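Long-range contact in beta-glucosidase (Saccharopolyspora erythraea D, PDB 5M6G), which probably hydrolyses terminal, non-reducing beta-D-glucosyl residues, releasing beta-D-glucose, as a two-domain member of glycosyl hydrolase family 3: residues A330-G335 against E364-A369. Sequence-based numbering, arbitrary orientation.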
ATOM      1  N   ALA A 330     -15.713  19.405 -12.958  1.00 15.37           N
ATOM      2  CA  ALA A 330     -14.282  19.697 -12.987  1.00 17.46           C
ATOM      3  C   ALA A 330     -13.457  18.420 -13.039  1.00 17.06           C
ATOM      4  O   ALA A 330     -12.441  18.354 -13.745  1.00 15.80           O
ATOM      5  CB  ALA A 330     -13.886  20.532 -11.771  1.00 16.72           C
ATOM      6  N   SER A 331     -13.880  17.389 -12.303  1.00 14.30           N
ATOM      7  CA  SER A 331     -13.052  16.196 -12.201  1.00 14.31           C
ATOM      8  C   SER A 331     -13.217  15.287 -13.414  1.00 17.37           C
ATOM      9  O   SER A 331     -12.231  14.730 -13.916  1.00 13.59           O
ATOM     10  CB  SER A 331     -13.386  15.444 -10.921  1.00 13.33           C
ATOM     11  OG  SER A 331     -12.334  14.552 -10.599  1.00 20.59           O
ATOM     12  N   VAL A 332     -14.446  15.115 -13.900  1.00 11.34           N
ATOM     13  CA  VAL A 332     -14.622  14.367 -15.140  1.00 15.44           C
ATOM     14  C   VAL A 332     -13.862  15.041 -16.281  1.00 12.60           C
ATOM     15  O   VAL A 332     -13.191  14.371 -17.077  1.00 12.55           O
ATOM     16  CB  VAL A 332     -16.120  14.200 -15.471  1.00 16.70           C
ATOM     17  CG1 VAL A 332     -16.291  13.511 -16.813  1.00 16.03           C
ATOM     18  CG2 VAL A 332     -16.842  13.397 -14.368  1.00 16.07           C
ATOM     19  N   ASN A 333     -13.959  16.369 -16.396  1.00 15.33           N
ATOM     20  CA  ASN A 333     -13.266  17.035 -17.497  1.00 15.72           C
ATOM     21  C   ASN A 333     -11.760  17.055 -17.297  1.00 15.94           C
ATOM     22  O   ASN A 333     -11.019  17.225 -18.271  1.00 17.16           O
ATOM     23  CB  ASN A 333     -13.795  18.465 -17.701  1.00 13.13           C
ATOM     24  CG  ASN A 333     -15.143  18.488 -18.416  1.00 17.04           C
ATOM     25  OD1 ASN A 333     -15.462  17.572 -19.169  1.00 19.37           O
ATOM     26  ND2 ASN A 333     -15.937  19.525 -18.176  1.00 17.50           N
ATOM     27  N   ALA A 334     -11.281  16.860 -16.070  1.00 16.24           N
ATOM     28  CA  ALA A 334      -9.843  16.712 -15.886  1.00 14.70           C
ATOM     29  C   ALA A 334      -9.310  15.440 -16.532  1.00 19.81           C
ATOM     30  O   ALA A 334      -8.098  15.337 -16.750  1.00 15.44           O
ATOM     31  CB  ALA A 334      -9.487  16.738 -14.395  1.00 15.92           C
ATOM     32  N   GLY A 335     -10.177  14.472 -16.856  1.00 13.94           N
ATOM     33  CA  GLY A 335      -9.739  13.249 -17.496  1.00  9.66           C
ATOM     34  C   GLY A 335      -9.859  11.988 -16.650  1.00 11.86           C
ATOM     35  O   GLY A 335      -9.439  10.923 -17.113  1.00 14.49           O
ATOM     36  N   GLU A 364     -17.696  12.779 -25.786  1.00 17.05           N
ATOM     37  CA  GLU A 364     -16.506  11.964 -26.007  1.00 17.26           C
ATOM     38  C   GLU A 364     -15.771  11.666 -24.704  1.00 15.09           C
ATOM     39  O   GLU A 364     -15.048  10.666 -24.628  1.00 15.57           O
ATOM     40  CB  GLU A 364     -15.567  12.649 -26.999  1.00 17.42           C
ATOM     41  CG  GLU A 364     -14.862  13.872 -26.454  1.00 26.19           C
ATOM     42  CD  GLU A 364     -13.727  14.333 -27.348  1.00 46.03           C
ATOM     43  OE1 GLU A 364     -12.545  14.054 -27.020  1.00 47.75           O
ATOM     44  OE2 GLU A 364     -14.025  14.961 -28.388  1.00 38.76           O
ATOM     45  N   ARG A 365     -15.948  12.511 -23.688  1.00 12.20           N
ATOM     46  CA  ARG A 365     -15.274  12.297 -22.413  1.00 14.44           C
ATOM     47  C   ARG A 365     -15.860  11.077 -21.714  1.00 13.05           C
ATOM     48  O   ARG A 365     -15.119  10.229 -21.194  1.00 11.41           O
ATOM     49  CB  ARG A 365     -15.382  13.574 -21.562  1.00 12.87           C
ATOM     50  CG  ARG A 365     -14.624  13.613 -20.204  1.00 13.41           C
ATOM     51  CD  ARG A 365     -13.087  13.573 -20.315  1.00 13.65           C
ATOM     52  NE  ARG A 365     -12.549  12.214 -20.423  1.00 11.09           N
ATOM     53  CZ  ARG A 365     -12.519  11.337 -19.424  1.00 15.24           C
ATOM     54  NH1 ARG A 365     -13.000  11.672 -18.231  1.00 13.27           N
ATOM     55  NH2 ARG A 365     -12.024  10.116 -19.618  1.00 12.86           N
ATOM     56  N   ILE A 366     -17.189  10.941 -21.753  1.00 11.78           N
ATOM     57  CA  ILE A 366     -17.842   9.748 -21.214  1.00 12.25           C
ATOM     58  C   ILE A 366     -17.419   8.511 -21.995  1.00 13.99           C
ATOM     59  O   ILE A 366     -17.218   7.429 -21.422  1.00 14.18           O
ATOM     60  CB  ILE A 366     -19.374   9.924 -21.232  1.00 15.23           C
ATOM     61  CG1 ILE A 366     -19.799  11.172 -20.453  1.00 12.43           C
ATOM     62  CG2 ILE A 366     -20.077   8.654 -20.713  1.00 10.31           C
ATOM     63  CD1 ILE A 366     -19.317  11.217 -19.005  1.00 14.89           C
ATOM     64  N   ASP A 367     -17.306   8.637 -23.322  1.00 13.50           N
ATOM     65  CA  ASP A 367     -16.921   7.488 -24.136  1.00 14.81           C
ATOM     66  C   ASP A 367     -15.475   7.098 -23.881  1.00 15.03           C
ATOM     67  O   ASP A 367     -15.141   5.906 -23.846  1.00 14.95           O
ATOM     68  CB  ASP A 367     -17.128   7.789 -25.624  1.00 15.24           C
ATOM     69  CG  ASP A 367     -18.590   7.737 -26.045  1.00 22.70           C
ATOM     70  OD1 ASP A 367     -19.435   7.267 -25.258  1.00 15.65           O
ATOM     71  OD2 ASP A 367     -18.887   8.167 -27.186  1.00 20.32           O
ATOM     72  N   ASP A 368     -14.593   8.086 -23.719  1.00 13.10           N
ATOM     73  CA  ASP A 368     -13.208   7.774 -23.388  1.00 12.61           C
ATOM     74  C   ASP A 368     -13.126   7.016 -22.066  1.00 13.97           C
ATOM     75  O   ASP A 368     -12.423   6.004 -21.959  1.00 12.78           O
ATOM     76  CB  ASP A 368     -12.382   9.061 -23.336  1.00 11.33           C
ATOM     77  CG  ASP A 368     -11.009   8.847 -22.751  1.00 13.40           C
ATOM     78  OD1 ASP A 368     -10.201   8.146 -23.387  1.00 17.88           O
ATOM     79  OD2 ASP A 368     -10.734   9.388 -21.659  1.00 15.10           O
ATOM     80  N   ALA A 369     -13.850   7.484 -21.043  1.00 11.15           N
ATOM     81  CA  ALA A 369     -13.811   6.799 -19.754  1.00 12.01           C
ATOM     82  C   ALA A 369     -14.339   5.379 -19.884  1.00 12.45           C
ATOM     83  O   ALA A 369     -13.767   4.436 -19.320  1.00 12.03           O
ATOM     84  CB  ALA A 369     -14.620   7.580 -18.715  1.00 10.79           C
TER
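R365, near the start of helix 363-379, meets V332 and G335 at the C-terminal end of helix 325-334; both helices belong to the TIM-barrel-clan N-terminal domain of glycosyl hydrolase family 3. CB points at the neighbouring helix, and with CG anti to the backbone N (chi1 -175°) the chain sets out across the gap. CG lies 3.8 Å from V332 CG1 and 4.2 Å from N333 OD1, although the amide of N333 spends its ND2 on the carbonyl of R360. Bends at chi2 and chi3 then carry CD past V332 O, at 3.3 Å. NE and CZ follow at 4.2 and 3.9 Å from G335 CA, which lies over one face of the R365 guanidinium, offset toward the rim. NH1 donates to V332 O over 2.9 Å, with an N-H...O angle of 145°. NH2 forms salt bridges to D337 and to D368 OD2, the latter 9° out of the guanidinium plane and shared with K298. V332 O also accepts from G335 N inside the Schellman motif that closes helix 325-334, and R365 NH1 additionally bonds I336 O. A guanidinium thus bonds one carbonyl of the last helical turn and one just past it, while the carboxylates probably offset the neighbouring positive charges of R365 and K298.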